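Local coordinates for N2152 (Neocallimastix frontalis, PDB 5U22), which probably hydrolyses glycosidic bonds of rare arabinosyl substrates as a family 39 glycoside hydrolase built from a TIM barrel and a beta sandwich, at residues I33-H38 / T313-S318; R267-K272 / D330-V335. All blocks are in the same frame, centred on the assembly; numbering follows the deposited sequence.

Interaction 1 (I33-H38 / T313-S318)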
loop_
_atom_site.group_PDB
_atom_site.type_symbol
_atom_site.label_atom_id
_atom_site.label_comp_id
_atom_site.label_asym_id
_atom_site.label_seq_id
_atom_site.Cartn_x
_atom_site.Cartn_y
_atom_site.Cartn_z
ATOM N N ILE A 33 -12.671 6.683 11.013
ATOM C CA ILE A 33 -11.641 5.679 11.261
ATOM C C ILE A 33 -10.407 6.387 11.793
ATOM O O ILE A 33 -9.912 6.076 12.884
ATOM C CB ILE A 33 -11.303 4.875 9.999
ATOM C CG1 ILE A 33 -12.557 4.218 9.435
ATOM C CG2 ILE A 33 -10.264 3.815 10.325
ATOM C CD1 ILE A 33 -12.359 3.665 8.043
ATOM N N ARG A 34 -9.899 7.327 11.000
ATOM C CA ARG A 34 -8.753 8.159 11.332
ATOM C C ARG A 34 -8.581 9.159 10.204
ATOM O O ARG A 34 -9.309 9.102 9.205
ATOM C CB ARG A 34 -7.479 7.330 11.497
ATOM C CG ARG A 34 -7.153 6.560 10.255
ATOM C CD ARG A 34 -5.813 5.827 10.299
ATOM N NE ARG A 34 -5.690 5.054 9.065
ATOM C CZ ARG A 34 -4.595 4.416 8.656
ATOM N NH1 ARG A 34 -3.479 4.438 9.392
ATOM N NH2 ARG A 34 -4.629 3.750 7.502
ATOM N N ARG A 35 -7.614 10.060 10.347
ATOM C CA ARG A 35 -7.317 11.016 9.294
ATOM C C ARG A 35 -6.907 10.297 8.014
ATOM O O ARG A 35 -6.401 9.171 8.035
ATOM C CB ARG A 35 -6.193 11.955 9.721
ATOM C CG ARG A 35 -6.485 12.840 10.914
ATOM C CD ARG A 35 -5.356 13.857 11.042
ATOM N NE ARG A 35 -4.966 14.324 9.711
ATOM C CZ ARG A 35 -3.781 14.840 9.401
ATOM N NH1 ARG A 35 -2.834 14.967 10.328
ATOM N NH2 ARG A 35 -3.545 15.231 8.155
ATOM N N ALA A 36 -7.148 10.955 6.891
ATOM C CA ALA A 36 -6.655 10.461 5.611
ATOM C C ALA A 36 -5.134 10.466 5.586
ATOM O O ALA A 36 -4.502 11.506 5.792
ATOM C CB ALA A 36 -7.210 11.321 4.476
ATOM N N THR A 37 -4.545 9.290 5.349
ATOM C CA THR A 37 -3.102 9.145 5.226
ATOM C C THR A 37 -2.665 8.551 3.895
ATOM O O THR A 37 -1.458 8.499 3.630
ATOM C CB THR A 37 -2.549 8.271 6.358
ATOM O OG1 THR A 37 -2.996 6.921 6.169
ATOM C CG2 THR A 37 -3.036 8.775 7.714
ATOM N N HIS A 38 -3.603 8.116 3.053
ATOM C CA HIS A 38 -3.293 7.476 1.773
ATOM C C HIS A 38 -2.321 6.322 1.980
ATOM O O HIS A 38 -1.322 6.174 1.271
ATOM C CB HIS A 38 -2.757 8.501 0.773
ATOM C CG HIS A 38 -3.422 9.831 0.905
ATOM N ND1 HIS A 38 -2.803 10.917 1.484
ATOM C CD2 HIS A 38 -4.685 10.223 0.617
ATOM C CE1 HIS A 38 -3.647 11.937 1.508
ATOM N NE2 HIS A 38 -4.796 11.542 0.989
ATOM N N THR A 313 -8.942 14.046 1.504
ATOM C CA THR A 313 -8.576 14.863 2.655
ATOM C C THR A 313 -9.634 14.680 3.737
ATOM O O THR A 313 -10.700 14.104 3.499
ATOM C CB THR A 313 -8.431 16.348 2.269
ATOM O OG1 THR A 313 -9.625 16.803 1.618
ATOM C CG2 THR A 313 -7.252 16.561 1.324
ATOM N N GLY A 314 -9.339 15.167 4.944
ATOM C CA GLY A 314 -10.270 15.020 6.057
ATOM C C GLY A 314 -10.129 13.690 6.775
ATOM O O GLY A 314 -9.008 13.248 7.048
ATOM N N ASP A 315 -11.247 13.045 7.086
ATOM C CA ASP A 315 -11.253 11.786 7.820
ATOM C C ASP A 315 -11.690 10.649 6.916
ATOM O O ASP A 315 -12.615 10.807 6.120
ATOM C CB ASP A 315 -12.215 11.830 9.007
ATOM C CG ASP A 315 -11.772 12.770 10.077
ATOM O OD1 ASP A 315 -10.548 12.888 10.290
ATOM O OD2 ASP A 315 -12.653 13.374 10.715
ATOM N N MET A 316 -11.055 9.491 7.074
ATOM C CA MET A 316 -11.588 8.273 6.481
ATOM C C MET A 316 -12.734 7.769 7.348
ATOM O O MET A 316 -12.669 7.837 8.578
ATOM C CB MET A 316 -10.494 7.202 6.363
ATOM C CG MET A 316 -9.221 7.687 5.697
ATOM S SD MET A 316 -9.515 8.334 4.030
ATOM C CE MET A 316 -10.155 6.847 3.227
ATOM N N VAL A 317 -13.800 7.290 6.704
ATOM C CA VAL A 317 -14.983 6.826 7.415
ATOM C C VAL A 317 -15.318 5.408 6.977
ATOM O O VAL A 317 -14.868 4.925 5.934
ATOM C CB VAL A 317 -16.196 7.750 7.198
ATOM C CG1 VAL A 317 -15.913 9.123 7.770
ATOM C CG2 VAL A 317 -16.526 7.873 5.712
ATOM N N SER A 318 -16.156 4.755 7.780
ATOM C CA SER A 318 -16.401 3.330 7.609
ATOM C C SER A 318 -17.211 3.039 6.355
ATOM O O SER A 318 -18.181 3.732 6.029
ATOM C CB SER A 318 -17.113 2.767 8.833
ATOM O OG SER A 318 -16.225 2.742 9.947
#
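Met316 and Ala36 meet where strand 31-35 runs out beside the start of strand 315-320, an antiparallel pairing in the beta-sandwich domain. The Met316 side chain can be followed outward. Its CB lies 3.6 Å from Arg34 O, the same carbonyl that takes the residue's backbone N-H. CG then reaches Ala36 CA at 3.8 Å. With chi2 at -58° and chi3 at -62° the chain curls instead of running out straight, which sets SD against the Ala36 methyl, 3.8 Å from CB, and turns CE away from segment 33-38 onto Ala333 O of the next strand. A flexible, unbranched thioether suits such a curved path, and the small methyl of Ala36 lets the sulfur come close to the backbone.

Three backbone bonds hold the strands. Ile33 N gives to Met316 O at 2.7 Å, almost straight; Met316 N gives to Arg34 O; and Ala36 N, just past the strand, gives to Gly314 O at 3.0 Å. Gly314 has a positive phi (85°), where a CB would press on the preceding carbonyl oxygen, so glycine fits this turn into the strand. At the other end Ile33 lays its longer branch along the partner backbone, CD1 standing 3.5 Å from Val317 O and CG1 4.0 Å from Ser318 OG. Arg35 and Asp315 form a non-hydrogen-bonded antiparallel pair whose side chains diverge, with no salt bridge between them: Arg35 NE and Asp315 OD1 are 5.8 Å apart.

Arg34 sends its guanidinium away to Val273 O, just beyond helix 258-270, and Ile33 touches Lys272 at the end of the same helix. Strand 330-336 flanks strand 315-320 on the side away from strand 31-35, where Met316 packs on Ala332 and Ser334.

Interaction 2 (R267-K272 / D330-V335); sequences RFERYK and DGAASV
A salt-bridge network joins the last turns of helix 258-270 to strand 330-336, tying a helix that follows a strand of the parallel TIM-barrel sheet to the beta-sandwich domain. Asp330 is its centre, and the contact is buried. Arg270 comes to the carboxylate from the opposite direction and grips it end-on: Arg270 NH2 binds Asp330 OD1 at 2.8 Å and NH1 binds OD2 at 3.0 Å, each oxygen using its syn lone pair. The two flat groups lie 7° apart, nearly coplanar, and this bidentate pairing fixes the rotation of the carboxylate. Arginine suits the place because its paired nitrogens match two oxygens at once. A bend at chi3 swings the guanidinium round to meet them.

Arg267, one turn earlier, reaches the same OD2 with an extended chain, its NE meeting the anti lone pair, while its NH1 bonds Ser326 O. Only NE of Arg267 bonds to the carboxylate, and OD2 lies near the guanidinium plane although the two planes are 49° apart. Arg270 NH1 also has a salt bridge to Glu324, a second acid that would help balance the two positive charges. Further along, Glu269 CG packs on Ala332 CB at 4.3 Å, its carboxylate going to Tyr309 OH. The helix ends in a Schellman motif with Lys272 at C-prime. Within the strand, Gly331 N donates to Asp330 OD1 at 2.7 Å, from 29° outside the carboxylate plane.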
loop_
_atom_site.group_PDB
_atom_site.type_symbol
_atom_site.label_atom_id
_atom_site.label_comp_id
_atom_site.label_asym_id
_atom_site.label_seq_id
_atom_site.Cartn_x
_atom_site.Cartn_y
_atom_site.Cartn_z
ATOM N N ARG A 267 -9.620 -2.137 2.521
ATOM C CA ARG A 267 -9.354 -2.985 3.680
ATOM C C ARG A 267 -8.153 -2.489 4.473
ATOM O O ARG A 267 -8.191 -2.489 5.707
ATOM C CB ARG A 267 -9.187 -4.442 3.225
ATOM C CG ARG A 267 -10.499 -5.020 2.698
ATOM C CD ARG A 267 -10.335 -6.272 1.844
ATOM N NE ARG A 267 -11.515 -6.470 1.001
ATOM C CZ ARG A 267 -11.743 -7.549 0.258
ATOM N NH1 ARG A 267 -10.871 -8.555 0.257
ATOM N NH2 ARG A 267 -12.845 -7.619 -0.487
ATOM N N PHE A 268 -7.096 -2.026 3.796
ATOM C CA PHE A 268 -5.985 -1.393 4.509
ATOM C C PHE A 268 -6.469 -0.216 5.344
ATOM O O PHE A 268 -6.053 -0.046 6.498
ATOM C CB PHE A 268 -4.906 -0.915 3.530
ATOM C CG PHE A 268 -4.127 -2.024 2.865
ATOM C CD1 PHE A 268 -4.469 -3.355 3.048
ATOM C CD2 PHE A 268 -3.046 -1.721 2.050
ATOM C CE1 PHE A 268 -3.757 -4.370 2.418
ATOM C CE2 PHE A 268 -2.317 -2.728 1.435
ATOM C CZ PHE A 268 -2.682 -4.064 1.615
ATOM N N GLU A 269 -7.334 0.626 4.772
ATOM C CA GLU A 269 -7.851 1.753 5.540
ATOM C C GLU A 269 -8.728 1.272 6.688
ATOM O O GLU A 269 -8.667 1.821 7.794
ATOM C CB GLU A 269 -8.630 2.702 4.634
ATOM C CG GLU A 269 -7.773 3.429 3.587
ATOM C CD GLU A 269 -6.931 4.565 4.169
ATOM O OE1 GLU A 269 -7.099 4.908 5.371
ATOM O OE2 GLU A 269 -6.099 5.107 3.410
ATOM N N ARG A 270 -9.531 0.235 6.454
ATOM C CA ARG A 270 -10.422 -0.267 7.498
ATOM C C ARG A 270 -9.643 -0.733 8.722
ATOM O O ARG A 270 -10.089 -0.551 9.861
ATOM C CB ARG A 270 -11.276 -1.405 6.939
ATOM C CG ARG A 270 -12.231 -2.049 7.932
ATOM C CD ARG A 270 -13.254 -2.939 7.195
ATOM N NE ARG A 270 -13.950 -2.206 6.127
ATOM C CZ ARG A 270 -13.914 -2.546 4.837
ATOM N NH1 ARG A 270 -13.244 -3.625 4.431
ATOM N NH2 ARG A 270 -14.553 -1.810 3.945
ATOM N N TYR A 271 -8.472 -1.323 8.512
ATOM C CA TYR A 271 -7.677 -1.868 9.605
ATOM C C TYR A 271 -6.514 -0.962 9.989
ATOM O O TYR A 271 -5.639 -1.375 10.760
ATOM C CB TYR A 271 -7.198 -3.279 9.246
ATOM C CG TYR A 271 -8.348 -4.263 9.303
ATOM C CD1 TYR A 271 -8.706 -4.858 10.504
ATOM C CD2 TYR A 271 -9.112 -4.547 8.174
ATOM C CE1 TYR A 271 -9.774 -5.747 10.575
ATOM C CE2 TYR A 271 -10.182 -5.423 8.237
ATOM C CZ TYR A 271 -10.505 -6.020 9.438
ATOM O OH TYR A 271 -11.568 -6.885 9.503
ATOM N N LYS A 272 -6.501 0.271 9.490
ATOM C CA LYS A 272 -5.528 1.283 9.903
ATOM C C LYS A 272 -4.098 0.827 9.630
ATOM O O LYS A 272 -3.181 1.055 10.423
ATOM C CB LYS A 272 -5.726 1.665 11.367
ATOM C CG LYS A 272 -7.127 2.231 11.633
ATOM C CD LYS A 272 -7.296 2.718 13.066
ATOM C CE LYS A 272 -8.491 2.060 13.726
ATOM N N ASP A 330 -15.100 -3.498 -2.806
ATOM C CA ASP A 330 -14.851 -2.847 -1.526
ATOM C C ASP A 330 -14.324 -1.452 -1.835
ATOM O O ASP A 330 -14.106 -1.108 -2.998
ATOM C CB ASP A 330 -13.863 -3.674 -0.701
ATOM C CG ASP A 330 -13.956 -3.413 0.785
ATOM O OD1 ASP A 330 -14.522 -2.381 1.209
ATOM O OD2 ASP A 330 -13.446 -4.263 1.539
ATOM N N GLY A 331 -14.083 -0.655 -0.802
ATOM C CA GLY A 331 -13.566 0.677 -1.072
ATOM C C GLY A 331 -13.390 1.500 0.185
ATOM O O GLY A 331 -13.499 0.999 1.305
ATOM N N ALA A 332 -13.115 2.787 -0.024
ATOM C CA ALA A 332 -12.793 3.684 1.073
ATOM C C ALA A 332 -13.475 5.023 0.854
ATOM O O ALA A 332 -13.713 5.441 -0.283
ATOM C CB ALA A 332 -11.277 3.893 1.205
ATOM N N ALA A 333 -13.762 5.706 1.957
ATOM C CA ALA A 333 -14.514 6.946 1.884
ATOM C C ALA A 333 -13.887 7.977 2.800
ATOM O O ALA A 333 -13.384 7.636 3.874
ATOM C CB ALA A 333 -15.976 6.737 2.273
ATOM N N SER A 334 -13.931 9.242 2.374
ATOM C CA SER A 334 -13.409 10.336 3.181
ATOM C C SER A 334 -14.455 11.440 3.293
ATOM O O SER A 334 -15.293 11.628 2.403
ATOM C CB SER A 334 -12.105 10.892 2.589
ATOM O OG SER A 334 -12.348 11.481 1.325
ATOM N N VAL A 335 -14.419 12.154 4.414
ATOM C CA VAL A 335 -15.274 13.315 4.639
ATOM C C VAL A 335 -14.386 14.465 5.071
ATOM O O VAL A 335 -13.556 14.301 5.969
ATOM C CB VAL A 335 -16.352 13.057 5.708
ATOM C CG1 VAL A 335 -17.164 14.335 5.941
ATOM C CG2 VAL A 335 -17.251 11.905 5.316
#

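How the interactions relate
Interactions 1 and 2 sit side by side, their centres about 8 Å apart, and share one sheet: segments 313-318 and 330-335 lie on neighbouring antiparallel strands. Asp315 O and Val335 N are 2.8 Å apart and Val317 N and Ala333 O 2.9 Å, both probable hydrogen bonds. The second join is through the helix end, where Arg34 CZ packs 3.5 Å from Lys272 CA. Glu269 of interaction 2 also touches Met316 of interaction 1, so the helix covers side chains of both neighbouring strands, Met316 and Ala332. Along the chain the segments alternate, which interlaces the N-terminal strand, the barrel helix and the later sandwich strands at the interface between the two domains.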